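Tapirin (Caldicellulosiruptor kristjanssonii, PDB 6N2B) probably binds cellulose through its beta-helical C-terminal domain, which carries a calcium ion, and is thought to serve cell adhesion. Local coordinates at residues G231-T236 and G252-V257; I269-N274 and D411-D416; Y315-V320 and P403-F408; D418-V423 and N547-P552. All coordinates share one frame; numbering follows the deposited sequence.

In the fold
From the N-terminal end of the modelled chain, interaction 1 is local: 231-236 pairs with 252-257, one coil later, at one end of an eight-strand parallel sheet of the beta-helix. Strand 269-272 opens the wide loop that interaction 2 closes with 411-416, and interaction 3 (315-320 with 403-408) falls wholly within that span. Both lay the returning chain and helix 408-413 on the outside of the coils, and they meet where Ile269 CG2 packs on Phe408 CE1. Interaction 1 adjoins interaction 2 through Pro253 and Asn274. Interaction 4 follows in series, joining 418-423 to the last modelled residues, 547-552, with Phe415 of interaction 2 packed on Arg420 and Pro551.

Interaction 1: residues G231-T236 and G252-V257; sequences GERIQT and GPEVIV
A bend at chi3 (51°) turns the guanidinium of Arg233 so that NE faces Glu254, whose side chain, extended beyond CG, runs alongside in the same direction. The two form a salt bridge at one edge of the guanidinium, with Arg233 NE 2.8 Å from Glu254 OE1. The geometry is not that of a flat, two-toothed pair: the planes of the two groups are 46° apart, OE1 is met from above the carboxylate plane, and the N-H...O angle is only 132°.

Beneath this pair the backbones run in parallel, their short strand axes 4.7 Å apart. Ile234 bonds to residues on either side of its partner Val255, as parallel pairing requires: its N donates to Glu254 O at 3.3 Å, and its O accepts from Ile256 N at 2.8 Å. Thr236 N continues the pattern to Ile256 O at 3.0 Å. Where the pairing begins, Gly252 CA approaches Glu232 O in a CA-H...O contact.

Side chains sort by face. Ile234 and Val255 lie side by side (Ile234 CB to Val255 CG1 4.1 Å), as do Thr236 and Val257 (Thr236 OG1 to Val257 CG1 3.6 Å). On this buried face Ile234 also packs on Leu248, and Val255 on Cys250 and Leu276, which places it inside the beta-helix. Gln235 and Ile256 sit on the opposite face.

Glu254 OE2 has a long, weak ion pair with Lys275 of the next coil. The chemistry thus implies a largely apolar inner face and, outside, a Glu254 carboxylate between two positive charges, which would probably partly balance it.

Interaction 2: residues I269-N274 and D411-D416; sequences IMYIQN and DIKNFD
A water bridges the two segments, accepting from Lys413 NZ at 2.6 Å and donating to Gln273 O at 3.0 Å, so the ammonium reaches the backbone just past the strand through a water. Lys413 NZ also hydrogen-bonds the hydroxyl of Tyr295. Bends at chi3 and chi4 fold the lysine chain to this position, while its CB and CG lie against Tyr271 OH, the two side chains crossing at about a right angle.

The hydroxyl of Tyr271 spends its proton within its own segment, on Gln273 OE1 at 3.0 Å. The acceptor lies at the ring's edge, in its plane, but the donor stands 43° above the amide's carbonyl plane, not on a lone pair.

Packing supplies the rest. With CG anti to the backbone N (chi1 180°), the Tyr271 ring projects toward the helix, and Ile412 lays a methyl over one face: Ile412 CG2 is 3.5 Å from the ring centroid and 18° off the normal, a CH-pi contact. On its other branch, Ile412 CD1 lies 3.8 Å from Ile269 CG2. At the helix end, Ile412 O accepts from both Phe415 N and Lys251 NZ.

Ile269 and Tyr271 face the helix, whereas the intervening Met270 points away and packs on Leu248. This alternation is that of a beta-helix strand with one row of side chains inside the coil, and its outer row here is covered by helix 408-413.

Interaction 3: residues Y315-V320 and P403-F408; sequences YSDGEV and PSYPPF
Tyr315 projects from the outside of a beta-helix strand, just before the chain turns the corner at Asp317 and Gly318, and its ring fills a notch in the chain that returns along the coils. Pro406 forms one wall. Its CD sits over one face of the Tyr315 ring, 3.6 Å from the centroid and 19° off the normal, with CG beside it, a CH-pi contact made by the flank of the pyrrolidine. Phe408 bounds the notch with its edge, Phe408 CE2 to Tyr315 CE2 4.2 Å.

Tyr405 supplies another wall, and Ile333 and Ile335 of the adjacent strand also touch Tyr315. With chi1 at -82°, the Tyr405 CG lies beside the backbone N, and the ring runs past Tyr315 in the opposite direction, so that the Tyr315 CB presses on its face, 4.1 Å from the centroid. The two rings meet obliquely, their planes 63° apart.

Beyond the ring, Tyr405 OH donates to Asp317 OD1 at 2.5 Å, on the anti side of the carboxylate; Asp317 OD2 is taken by Tyr295 OH. Replacing Tyr405 with a leucine removes both ring and hydroxyl, and would probably leave Asp317 OD1 without this donor and open a gap beside Tyr315 CB.

The Tyr315 hydroxyl bonds to Glu313. At the corner itself Ser316 forms an ST turn: its OG, also bonded to Thr296 OG1, accepts from Gly318 N at 3.2 Å.

Interaction 4: residues D418-V423 and N547-P552; sequences DSRMSV and NYIPPP
Backbone bonding ties Arg420 to Ile549, the two segments running in nearly opposite directions: Ile549 N donates to Arg420 O at 2.8 Å, with an N-H...O angle of 164°. A CA-H...O contact from Met421 CA to Asn547 O lies alongside.

Side-chain bonding returns to the same residue. Bends at chi2 (-52°) and chi3 (-60°) curl Arg420 so that one edge of its guanidinium meets Ile549 O, which accepts two weak bonds, from Arg420 NE at 3.1 Å and NH1 at 3.0 Å. A lysine in its place has a single nitrogen to offer and would probably lose this paired hold on Ile549 O.

Water joins the exposed end, donating to Asn547 O at 2.7 Å and bonding to Ser422 OG at 2.9 Å.

Packing adds van der Waals contact: Tyr548 CE1 meets Arg420 CB at 3.6 Å, Arg420 NE lies 3.9 Å from Pro551 CG, and Met421 CE is near Tyr548 CD1.

Asn547 leaves helix 536-546 through a Schellman motif, and Ser422 bonds to Leu546 in its last turn. The last modelled residues are thus pinned beside the chain that follows helix 408-413, where Arg420 and Pro551 both pack on Phe415 and Tyr548 OH bonds to Leu204 N near the start of the modelled chain.

Interaction 1: residues G231-T236 and G252-V257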
loop_
_atom_site.group_PDB
_atom_site.type_symbol
_atom_site.label_atom_id
_atom_site.label_comp_id
_atom_site.label_asym_id
_atom_site.label_seq_id
_atom_site.Cartn_x
_atom_site.Cartn_y
_atom_site.Cartn_z
ATOM N N GLY A 231 4.208 5.392 -8.190
ATOM C CA GLY A 231 3.823 6.336 -9.226
ATOM C C GLY A 231 2.896 5.777 -10.287
ATOM O O GLY A 231 2.183 6.550 -10.928
ATOM N N GLU A 232 2.892 4.457 -10.491
ATOM C CA GLU A 232 1.993 3.805 -11.436
ATOM C C GLU A 232 1.134 2.749 -10.745
ATOM O O GLU A 232 0.521 3.033 -9.716
ATOM C CB GLU A 232 2.780 3.174 -12.583
ATOM C CG GLU A 232 3.626 4.164 -13.382
ATOM C CD GLU A 232 2.797 5.149 -14.185
ATOM O OE1 GLU A 232 1.720 4.765 -14.705
ATOM O OE2 GLU A 232 3.238 6.312 -14.299
ATOM N N ARG A 233 1.079 1.533 -11.291
ATOM C CA ARG A 233 0.192 0.491 -10.777
ATOM C C ARG A 233 0.791 -0.245 -9.577
ATOM O O ARG A 233 2.006 -0.477 -9.510
ATOM C CB ARG A 233 -0.106 -0.528 -11.873
ATOM C CG ARG A 233 -1.035 -0.047 -12.971
ATOM C CD ARG A 233 -1.205 -1.110 -14.080
ATOM N NE ARG A 233 -1.563 -2.451 -13.587
ATOM C CZ ARG A 233 -0.691 -3.450 -13.385
ATOM N NH1 ARG A 233 -1.122 -4.631 -12.947
ATOM N NH2 ARG A 233 0.617 -3.277 -13.614
ATOM N N ILE A 234 -0.072 -0.621 -8.631
ATOM C CA ILE A 234 0.247 -1.614 -7.605
ATOM C C ILE A 234 -0.627 -2.831 -7.861
ATOM O O ILE A 234 -1.852 -2.710 -7.994
ATOM C CB ILE A 234 0.026 -1.089 -6.176
ATOM C CG1 ILE A 234 1.021 0.026 -5.847
ATOM C CG2 ILE A 234 0.129 -2.228 -5.167
ATOM C CD1 ILE A 234 0.752 0.720 -4.525
ATOM N N GLN A 235 0.000 -3.997 -7.950
ATOM C CA GLN A 235 -0.717 -5.245 -8.145
ATOM C C GLN A 235 -0.049 -6.314 -7.299
ATOM O O GLN A 235 1.128 -6.636 -7.508
ATOM C CB GLN A 235 -0.740 -5.644 -9.618
ATOM C CG GLN A 235 -1.162 -7.082 -9.856
ATOM C CD GLN A 235 -1.257 -7.422 -11.340
ATOM O OE1 GLN A 235 -2.358 -7.536 -11.891
ATOM N NE2 GLN A 235 -0.104 -7.586 -11.995
ATOM N N THR A 236 -0.805 -6.860 -6.357
ATOM C CA THR A 236 -0.333 -7.865 -5.422
ATOM C C THR A 236 -0.965 -9.205 -5.766
ATOM O O THR A 236 -2.171 -9.279 -6.027
ATOM C CB THR A 236 -0.685 -7.461 -3.989
ATOM O OG1 THR A 236 -2.114 -7.430 -3.829
ATOM C CG2 THR A 236 -0.110 -6.083 -3.679
ATOM N N GLY A 252 -0.841 6.223 -9.670
ATOM C CA GLY A 252 -1.167 5.627 -10.949
ATOM C C GLY A 252 -2.613 5.155 -11.071
ATOM O O GLY A 252 -3.464 5.423 -10.213
ATOM N N PRO A 253 -2.914 4.440 -12.163
ATOM C CA PRO A 253 -4.324 4.170 -12.509
ATOM C C PRO A 253 -5.024 3.032 -11.753
ATOM O O PRO A 253 -6.262 3.015 -11.743
ATOM C CB PRO A 253 -4.259 3.850 -14.015
ATOM C CG PRO A 253 -2.855 3.467 -14.284
ATOM C CD PRO A 253 -2.013 4.243 -13.313
ATOM N N GLU A 254 -4.317 2.066 -11.166
ATOM C CA GLU A 254 -4.976 0.967 -10.467
ATOM C C GLU A 254 -4.186 0.609 -9.224
ATOM O O GLU A 254 -2.973 0.820 -9.164
ATOM C CB GLU A 254 -5.118 -0.336 -11.297
ATOM C CG GLU A 254 -5.255 -0.212 -12.821
ATOM C CD GLU A 254 -5.240 -1.579 -13.539
ATOM O OE1 GLU A 254 -4.211 -1.928 -14.173
ATOM O OE2 GLU A 254 -6.256 -2.305 -13.453
ATOM N N VAL A 255 -4.899 0.066 -8.236
ATOM C CA VAL A 255 -4.322 -0.750 -7.178
ATOM C C VAL A 255 -5.141 -2.018 -7.162
ATOM O O VAL A 255 -6.314 -1.993 -6.789
ATOM C CB VAL A 255 -4.345 -0.078 -5.802
ATOM C CG1 VAL A 255 -3.768 -1.037 -4.753
ATOM C CG2 VAL A 255 -3.552 1.209 -5.818
ATOM N N ILE A 256 -4.546 -3.120 -7.584
ATOM C CA ILE A 256 -5.259 -4.380 -7.728
ATOM C C ILE A 256 -4.704 -5.338 -6.695
ATOM O O ILE A 256 -3.541 -5.747 -6.777
ATOM C CB ILE A 256 -5.118 -4.958 -9.139
ATOM C CG1 ILE A 256 -5.384 -3.874 -10.206
ATOM C CG2 ILE A 256 -6.004 -6.183 -9.282
ATOM C CD1 ILE A 256 -6.833 -3.389 -10.320
ATOM N N VAL A 257 -5.532 -5.710 -5.729
ATOM C CA VAL A 257 -5.170 -6.701 -4.722
ATOM C C VAL A 257 -5.842 -8.014 -5.113
ATOM O O VAL A 257 -7.071 -8.120 -5.081
ATOM C CB VAL A 257 -5.584 -6.243 -3.319
ATOM C CG1 VAL A 257 -5.345 -7.352 -2.299
ATOM C CG2 VAL A 257 -4.834 -4.967 -2.940
#

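Interaction 2: residues I269-N274 and D411-D416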
loop_
_atom_site.group_PDB
_atom_site.type_symbol
_atom_site.label_atom_id
_atom_site.label_comp_id
_atom_site.label_asym_id
_atom_site.label_seq_id
_atom_site.Cartn_x
_atom_site.Cartn_y
_atom_site.Cartn_z
ATOM N N ILE A 269 -3.324 7.861 5.839
ATOM C CA ILE A 269 -3.995 8.093 4.562
ATOM C C ILE A 269 -3.682 6.971 3.580
ATOM O O ILE A 269 -2.513 6.636 3.350
ATOM C CB ILE A 269 -3.607 9.455 3.963
ATOM C CG1 ILE A 269 -4.234 10.587 4.785
ATOM C CG2 ILE A 269 -4.024 9.526 2.494
ATOM C CD1 ILE A 269 -3.319 11.773 5.035
ATOM N N MET A 270 -4.731 6.409 2.988
ATOM C CA MET A 270 -4.632 5.601 1.779
ATOM C C MET A 270 -5.198 6.427 0.630
ATOM O O MET A 270 -6.414 6.615 0.531
ATOM C CB MET A 270 -5.376 4.279 1.931
ATOM C CG MET A 270 -5.220 3.331 0.762
ATOM S SD MET A 270 -6.094 1.795 1.130
ATOM C CE MET A 270 -5.287 0.695 -0.018
ATOM N N TYR A 271 -4.315 6.940 -0.216
ATOM C CA TYR A 271 -4.700 7.748 -1.364
ATOM C C TYR A 271 -4.681 6.868 -2.608
ATOM O O TYR A 271 -3.640 6.304 -2.963
ATOM C CB TYR A 271 -3.766 8.957 -1.525
ATOM C CG TYR A 271 -4.084 9.860 -2.708
ATOM C CD1 TYR A 271 -3.756 9.478 -4.008
ATOM C CD2 TYR A 271 -4.712 11.093 -2.527
ATOM C CE1 TYR A 271 -4.039 10.291 -5.100
ATOM C CE2 TYR A 271 -4.996 11.923 -3.614
ATOM C CZ TYR A 271 -4.654 11.509 -4.901
ATOM O OH TYR A 271 -4.920 12.296 -5.994
ATOM N N ILE A 272 -5.817 6.776 -3.278
ATOM C CA ILE A 272 -5.947 5.982 -4.488
ATOM C C ILE A 272 -6.325 6.932 -5.616
ATOM O O ILE A 272 -7.487 7.352 -5.724
ATOM C CB ILE A 272 -6.980 4.868 -4.330
ATOM C CG1 ILE A 272 -6.626 4.008 -3.110
ATOM C CG2 ILE A 272 -7.083 4.052 -5.608
ATOM C CD1 ILE A 272 -5.265 3.337 -3.180
ATOM N N GLN A 273 -5.351 7.254 -6.470
ATOM C CA GLN A 273 -5.548 8.247 -7.528
ATOM C C GLN A 273 -6.766 7.944 -8.401
ATOM O O GLN A 273 -7.563 8.843 -8.698
ATOM C CB GLN A 273 -4.291 8.329 -8.393
ATOM C CG GLN A 273 -4.473 9.064 -9.708
ATOM C CD GLN A 273 -4.524 10.556 -9.506
ATOM O OE1 GLN A 273 -3.976 11.083 -8.537
ATOM N NE2 GLN A 273 -5.187 11.249 -10.418
ATOM N N ASN A 274 -6.927 6.691 -8.838
ATOM C CA ASN A 274 -8.054 6.342 -9.700
ATOM C C ASN A 274 -8.923 5.232 -9.118
ATOM O O ASN A 274 -10.059 5.506 -8.714
ATOM C CB ASN A 274 -7.563 5.975 -11.097
ATOM C CG ASN A 274 -8.699 5.581 -12.018
ATOM O OD1 ASN A 274 -9.593 6.389 -12.302
ATOM N ND2 ASN A 274 -8.686 4.327 -12.477
ATOM N N ASP A 411 -3.979 18.183 -1.238
ATOM C CA ASP A 411 -2.551 18.209 -0.929
ATOM C C ASP A 411 -1.787 17.117 -1.666
ATOM O O ASP A 411 -0.722 17.363 -2.246
ATOM C CB ASP A 411 -2.341 18.044 0.575
ATOM C CG ASP A 411 -2.749 19.259 1.360
ATOM O OD1 ASP A 411 -2.996 20.328 0.749
ATOM O OD2 ASP A 411 -2.820 19.133 2.598
ATOM N N ILE A 412 -2.307 15.895 -1.635
ATOM C CA ILE A 412 -1.605 14.770 -2.241
ATOM C C ILE A 412 -1.776 14.782 -3.752
ATOM O O ILE A 412 -0.806 14.609 -4.502
ATOM C CB ILE A 412 -2.087 13.450 -1.614
ATOM C CG1 ILE A 412 -1.632 13.403 -0.144
ATOM C CG2 ILE A 412 -1.595 12.262 -2.434
ATOM C CD1 ILE A 412 -2.036 12.171 0.599
ATOM N N LYS A 413 -3.007 15.003 -4.222
ATOM C CA LYS A 413 -3.241 15.176 -5.652
ATOM C C LYS A 413 -2.317 16.238 -6.245
ATOM O O LYS A 413 -1.893 16.128 -7.402
ATOM C CB LYS A 413 -4.706 15.552 -5.880
ATOM C CG LYS A 413 -5.302 15.099 -7.207
ATOM C CD LYS A 413 -6.547 15.908 -7.533
ATOM C CE LYS A 413 -7.821 15.298 -6.921
ATOM N NZ LYS A 413 -8.446 14.249 -7.787
ATOM N N ASN A 414 -1.980 17.257 -5.462
ATOM C CA ASN A 414 -1.228 18.396 -5.955
ATOM C C ASN A 414 0.269 18.245 -5.773
ATOM O O ASN A 414 1.018 19.114 -6.227
ATOM C CB ASN A 414 -1.689 19.684 -5.259
ATOM C CG ASN A 414 -3.025 20.197 -5.793
ATOM O OD1 ASN A 414 -3.396 19.926 -6.939
ATOM N ND2 ASN A 414 -3.748 20.948 -4.963
ATOM N N PHE A 415 0.727 17.177 -5.129
ATOM C CA PHE A 415 2.153 16.997 -4.874
ATOM C C PHE A 415 2.782 16.225 -6.028
ATOM O O PHE A 415 2.341 15.111 -6.352
ATOM C CB PHE A 415 2.378 16.275 -3.549
ATOM C CG PHE A 415 3.782 16.361 -3.056
ATOM C CD1 PHE A 415 4.208 17.452 -2.323
ATOM C CD2 PHE A 415 4.686 15.351 -3.333
ATOM C CE1 PHE A 415 5.510 17.529 -1.865
ATOM C CE2 PHE A 415 5.989 15.426 -2.879
ATOM C CZ PHE A 415 6.401 16.515 -2.145
ATOM N N ASP A 416 3.805 16.825 -6.656
ATOM C CA ASP A 416 4.509 16.211 -7.785
ATOM C C ASP A 416 5.726 15.457 -7.240
ATOM O O ASP A 416 6.852 15.960 -7.202
ATOM C CB ASP A 416 4.884 17.275 -8.811
ATOM C CG ASP A 416 5.598 16.705 -10.031
ATOM O OD1 ASP A 416 5.822 15.474 -10.089
ATOM O OD2 ASP A 416 5.936 17.500 -10.938
HETATM O O HOH W 1 -8.304 11.738 -8.580
#

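Interaction 3: residues Y315-V320 and P403-F408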
loop_
_atom_site.group_PDB
_atom_site.type_symbol
_atom_site.label_atom_id
_atom_site.label_comp_id
_atom_site.label_asym_id
_atom_site.label_seq_id
_atom_site.Cartn_x
_atom_site.Cartn_y
_atom_site.Cartn_z
ATOM N N TYR A 315 -13.730 8.609 1.181
ATOM C CA TYR A 315 -14.137 9.617 0.214
ATOM C C TYR A 315 -13.886 9.075 -1.177
ATOM O O TYR A 315 -12.809 8.533 -1.443
ATOM C CB TYR A 315 -13.369 10.924 0.407
ATOM C CG TYR A 315 -13.345 11.405 1.836
ATOM C CD1 TYR A 315 -14.419 12.094 2.368
ATOM C CD2 TYR A 315 -12.250 11.164 2.656
ATOM C CE1 TYR A 315 -14.403 12.544 3.690
ATOM C CE2 TYR A 315 -12.221 11.615 3.965
ATOM C CZ TYR A 315 -13.306 12.297 4.481
ATOM O OH TYR A 315 -13.304 12.736 5.781
ATOM N N SER A 316 -14.864 9.214 -2.066
ATOM C CA SER A 316 -14.696 8.613 -3.378
ATOM C C SER A 316 -15.438 9.398 -4.443
ATOM O O SER A 316 -16.646 9.632 -4.331
ATOM C CB SER A 316 -15.171 7.166 -3.387
ATOM O OG SER A 316 -14.884 6.591 -4.645
ATOM N N ASP A 317 -14.705 9.790 -5.479
ATOM C CA ASP A 317 -15.269 10.436 -6.654
ATOM C C ASP A 317 -15.949 9.440 -7.593
ATOM O O ASP A 317 -16.386 9.834 -8.682
ATOM C CB ASP A 317 -14.172 11.210 -7.392
ATOM C CG ASP A 317 -13.706 12.444 -6.623
ATOM O OD1 ASP A 317 -14.382 12.829 -5.646
ATOM O OD2 ASP A 317 -12.669 13.042 -6.991
ATOM N N GLY A 318 -16.046 8.170 -7.177
ATOM C CA GLY A 318 -16.617 7.092 -7.967
ATOM C C GLY A 318 -17.482 6.154 -7.142
ATOM O O GLY A 318 -17.996 6.542 -6.091
ATOM N N GLU A 319 -17.636 4.914 -7.592
ATOM C CA GLU A 319 -18.620 3.990 -7.043
ATOM C C GLU A 319 -17.925 2.998 -6.117
ATOM O O GLU A 319 -17.032 2.254 -6.545
ATOM C CB GLU A 319 -19.360 3.280 -8.183
ATOM C CG GLU A 319 -20.213 2.051 -7.840
ATOM C CD GLU A 319 -20.688 1.312 -9.109
ATOM O OE1 GLU A 319 -19.949 1.334 -10.116
ATOM O OE2 GLU A 319 -21.785 0.706 -9.124
ATOM N N VAL A 320 -18.325 3.000 -4.849
ATOM C CA VAL A 320 -17.888 1.974 -3.912
ATOM C C VAL A 320 -18.794 0.772 -4.123
ATOM O O VAL A 320 -19.996 0.845 -3.872
ATOM C CB VAL A 320 -17.947 2.461 -2.459
ATOM C CG1 VAL A 320 -17.457 1.365 -1.523
ATOM C CG2 VAL A 320 -17.138 3.750 -2.268
ATOM N N PRO A 403 -20.925 17.568 3.084
ATOM C CA PRO A 403 -19.767 18.325 3.579
ATOM C C PRO A 403 -18.624 18.272 2.576
ATOM O O PRO A 403 -18.641 17.538 1.586
ATOM C CB PRO A 403 -19.395 17.642 4.901
ATOM C CG PRO A 403 -20.111 16.319 4.878
ATOM C CD PRO A 403 -21.307 16.465 3.986
ATOM N N SER A 404 -17.618 19.094 2.838
ATOM C CA SER A 404 -16.498 19.181 1.921
ATOM C C SER A 404 -15.487 18.086 2.227
ATOM O O SER A 404 -15.342 17.654 3.373
ATOM C CB SER A 404 -15.840 20.558 2.015
ATOM O OG SER A 404 -16.715 21.569 1.531
ATOM N N TYR A 405 -14.815 17.613 1.178
ATOM C CA TYR A 405 -13.643 16.758 1.330
ATOM C C TYR A 405 -12.649 17.426 2.271
ATOM O O TYR A 405 -12.511 18.654 2.259
ATOM C CB TYR A 405 -12.957 16.500 -0.012
ATOM C CG TYR A 405 -13.562 15.402 -0.856
ATOM C CD1 TYR A 405 -14.660 14.663 -0.416
ATOM C CD2 TYR A 405 -13.032 15.108 -2.102
ATOM C CE1 TYR A 405 -15.204 13.659 -1.213
ATOM C CE2 TYR A 405 -13.564 14.126 -2.895
ATOM C CZ TYR A 405 -14.640 13.400 -2.460
ATOM O OH TYR A 405 -15.137 12.413 -3.280
ATOM N N PRO A 406 -11.936 16.664 3.087
ATOM C CA PRO A 406 -10.873 17.245 3.903
ATOM C C PRO A 406 -9.671 17.606 3.040
ATOM O O PRO A 406 -9.548 17.150 1.892
ATOM C CB PRO A 406 -10.556 16.122 4.902
ATOM C CG PRO A 406 -10.901 14.877 4.162
ATOM C CD PRO A 406 -12.046 15.206 3.254
ATOM N N PRO A 407 -8.768 18.454 3.538
ATOM C CA PRO A 407 -7.747 19.033 2.648
ATOM C C PRO A 407 -6.628 18.094 2.231
ATOM O O PRO A 407 -5.934 18.402 1.249
ATOM C CB PRO A 407 -7.191 20.203 3.468
ATOM C CG PRO A 407 -7.535 19.867 4.896
ATOM C CD PRO A 407 -8.850 19.166 4.827
ATOM N N PHE A 408 -6.427 16.963 2.919
ATOM C CA PHE A 408 -5.313 16.087 2.545
ATOM C C PHE A 408 -5.461 15.571 1.124
ATOM O O PHE A 408 -4.458 15.267 0.467
ATOM C CB PHE A 408 -5.169 14.908 3.528
ATOM C CG PHE A 408 -6.141 13.772 3.296
ATOM C CD1 PHE A 408 -5.854 12.764 2.401
ATOM C CD2 PHE A 408 -7.321 13.695 4.012
ATOM C CE1 PHE A 408 -6.742 11.720 2.190
ATOM C CE2 PHE A 408 -8.203 12.648 3.812
ATOM C CZ PHE A 408 -7.912 11.657 2.895
#

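Interaction 4: residues D418-V423 and N547-P552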
loop_
_atom_site.group_PDB
_atom_site.type_symbol
_atom_site.label_atom_id
_atom_site.label_comp_id
_atom_site.label_asym_id
_atom_site.label_seq_id
_atom_site.Cartn_x
_atom_site.Cartn_y
_atom_site.Cartn_z
ATOM N N ASP A 418 7.585 13.174 -8.348
ATOM C CA ASP A 418 8.736 13.043 -9.231
ATOM C C ASP A 418 9.587 14.296 -9.234
ATOM O O ASP A 418 10.803 14.216 -9.428
ATOM C CB ASP A 418 8.267 12.743 -10.643
ATOM C CG ASP A 418 8.394 11.301 -10.985
ATOM O OD1 ASP A 418 9.510 10.768 -10.782
ATOM O OD2 ASP A 418 7.390 10.710 -11.449
ATOM N N SER A 419 8.966 15.456 -9.025
ATOM C CA SER A 419 9.690 16.715 -9.082
ATOM C C SER A 419 10.750 16.829 -7.992
ATOM O O SER A 419 11.648 17.668 -8.105
ATOM C CB SER A 419 8.705 17.878 -8.980
ATOM O OG SER A 419 8.151 17.964 -7.684
ATOM N N ARG A 420 10.678 16.001 -6.951
ATOM C CA ARG A 420 11.590 16.134 -5.826
ATOM C C ARG A 420 12.961 15.511 -6.071
ATOM O O ARG A 420 13.856 15.682 -5.232
ATOM C CB ARG A 420 10.957 15.518 -4.578
ATOM C CG ARG A 420 9.531 15.939 -4.357
ATOM C CD ARG A 420 9.386 17.449 -4.382
ATOM N NE ARG A 420 10.187 18.130 -3.363
ATOM C CZ ARG A 420 10.311 19.456 -3.279
ATOM N NH1 ARG A 420 11.052 20.001 -2.330
ATOM N NH2 ARG A 420 9.688 20.243 -4.153
ATOM N N MET A 421 13.152 14.808 -7.187
ATOM C CA MET A 421 14.402 14.117 -7.465
ATOM C C MET A 421 14.691 14.202 -8.948
ATOM O O MET A 421 13.814 14.522 -9.758
ATOM C CB MET A 421 14.360 12.650 -7.024
ATOM C CG MET A 421 13.398 11.780 -7.839
ATOM S SD MET A 421 13.100 10.125 -7.152
ATOM C CE MET A 421 12.614 10.523 -5.465
ATOM N N SER A 422 15.940 13.897 -9.300
ATOM C CA SER A 422 16.378 13.832 -10.695
ATOM C C SER A 422 17.139 12.525 -10.866
ATOM O O SER A 422 18.297 12.414 -10.459
ATOM C CB SER A 422 17.236 15.038 -11.064
ATOM O OG SER A 422 16.669 16.238 -10.549
ATOM N N VAL A 423 16.489 11.525 -11.444
ATOM C CA VAL A 423 17.122 10.224 -11.620
ATOM C C VAL A 423 18.078 10.308 -12.801
ATOM O O VAL A 423 17.692 10.727 -13.897
ATOM C CB VAL A 423 16.074 9.123 -11.827
ATOM C CG1 VAL A 423 16.746 7.806 -12.180
ATOM C CG2 VAL A 423 15.233 8.957 -10.565
ATOM N N ASN A 547 19.585 13.082 -6.340
ATOM C CA ASN A 547 19.450 14.532 -6.412
ATOM C C ASN A 547 18.096 14.929 -5.832
ATOM O O ASN A 547 17.230 15.509 -6.490
ATOM C CB ASN A 547 19.638 15.019 -7.850
ATOM C CG ASN A 547 19.930 16.511 -7.944
ATOM O OD1 ASN A 547 20.225 17.170 -6.947
ATOM N ND2 ASN A 547 19.849 17.046 -9.162
ATOM N N TYR A 548 17.920 14.537 -4.575
ATOM C CA TYR A 548 16.640 14.602 -3.889
ATOM C C TYR A 548 16.575 15.880 -3.077
ATOM O O TYR A 548 17.532 16.212 -2.377
ATOM C CB TYR A 548 16.454 13.401 -2.962
ATOM C CG TYR A 548 15.144 13.450 -2.202
ATOM C CD1 TYR A 548 13.922 13.456 -2.874
ATOM C CD2 TYR A 548 15.131 13.511 -0.809
ATOM C CE1 TYR A 548 12.729 13.505 -2.171
ATOM C CE2 TYR A 548 13.943 13.565 -0.100
ATOM C CZ TYR A 548 12.747 13.562 -0.783
ATOM O OH TYR A 548 11.565 13.616 -0.078
ATOM N N ILE A 549 15.455 16.587 -3.164
ATOM C CA ILE A 549 15.212 17.787 -2.373
ATOM C C ILE A 549 13.995 17.548 -1.487
ATOM O O ILE A 549 12.853 17.593 -1.950
ATOM C CB ILE A 549 15.013 19.030 -3.260
ATOM C CG1 ILE A 549 16.171 19.199 -4.233
ATOM C CG2 ILE A 549 14.888 20.271 -2.393
ATOM C CD1 ILE A 549 15.762 19.535 -5.631
ATOM N N PRO A 550 14.200 17.296 -0.197
ATOM C CA PRO A 550 13.062 17.081 0.708
ATOM C C PRO A 550 12.196 18.321 0.813
ATOM O O PRO A 550 12.713 19.446 0.898
ATOM C CB PRO A 550 13.728 16.747 2.055
ATOM C CG PRO A 550 15.190 16.971 1.865
ATOM C CD PRO A 550 15.470 16.886 0.409
ATOM N N PRO A 551 10.874 18.145 0.837
ATOM C CA PRO A 551 9.930 19.287 0.734
ATOM C C PRO A 551 10.001 20.260 1.901
ATOM O O PRO A 551 10.252 21.457 1.676
ATOM C CB PRO A 551 8.560 18.599 0.684
ATOM C CG PRO A 551 8.856 17.214 0.217
ATOM C CD PRO A 551 10.179 16.850 0.780
ATOM N N PRO A 552 9.800 19.797 3.168
ATOM C CA PRO A 552 9.346 20.609 4.315
ATOM C C PRO A 552 8.894 22.036 4.019
ATOM O O PRO A 552 7.900 22.180 3.316
ATOM C CB PRO A 552 10.588 20.625 5.223
ATOM C CG PRO A 552 11.425 19.361 4.778
ATOM C CD PRO A 552 10.605 18.681 3.691
HETATM O O HOH W 2 15.853 17.323 -7.976
#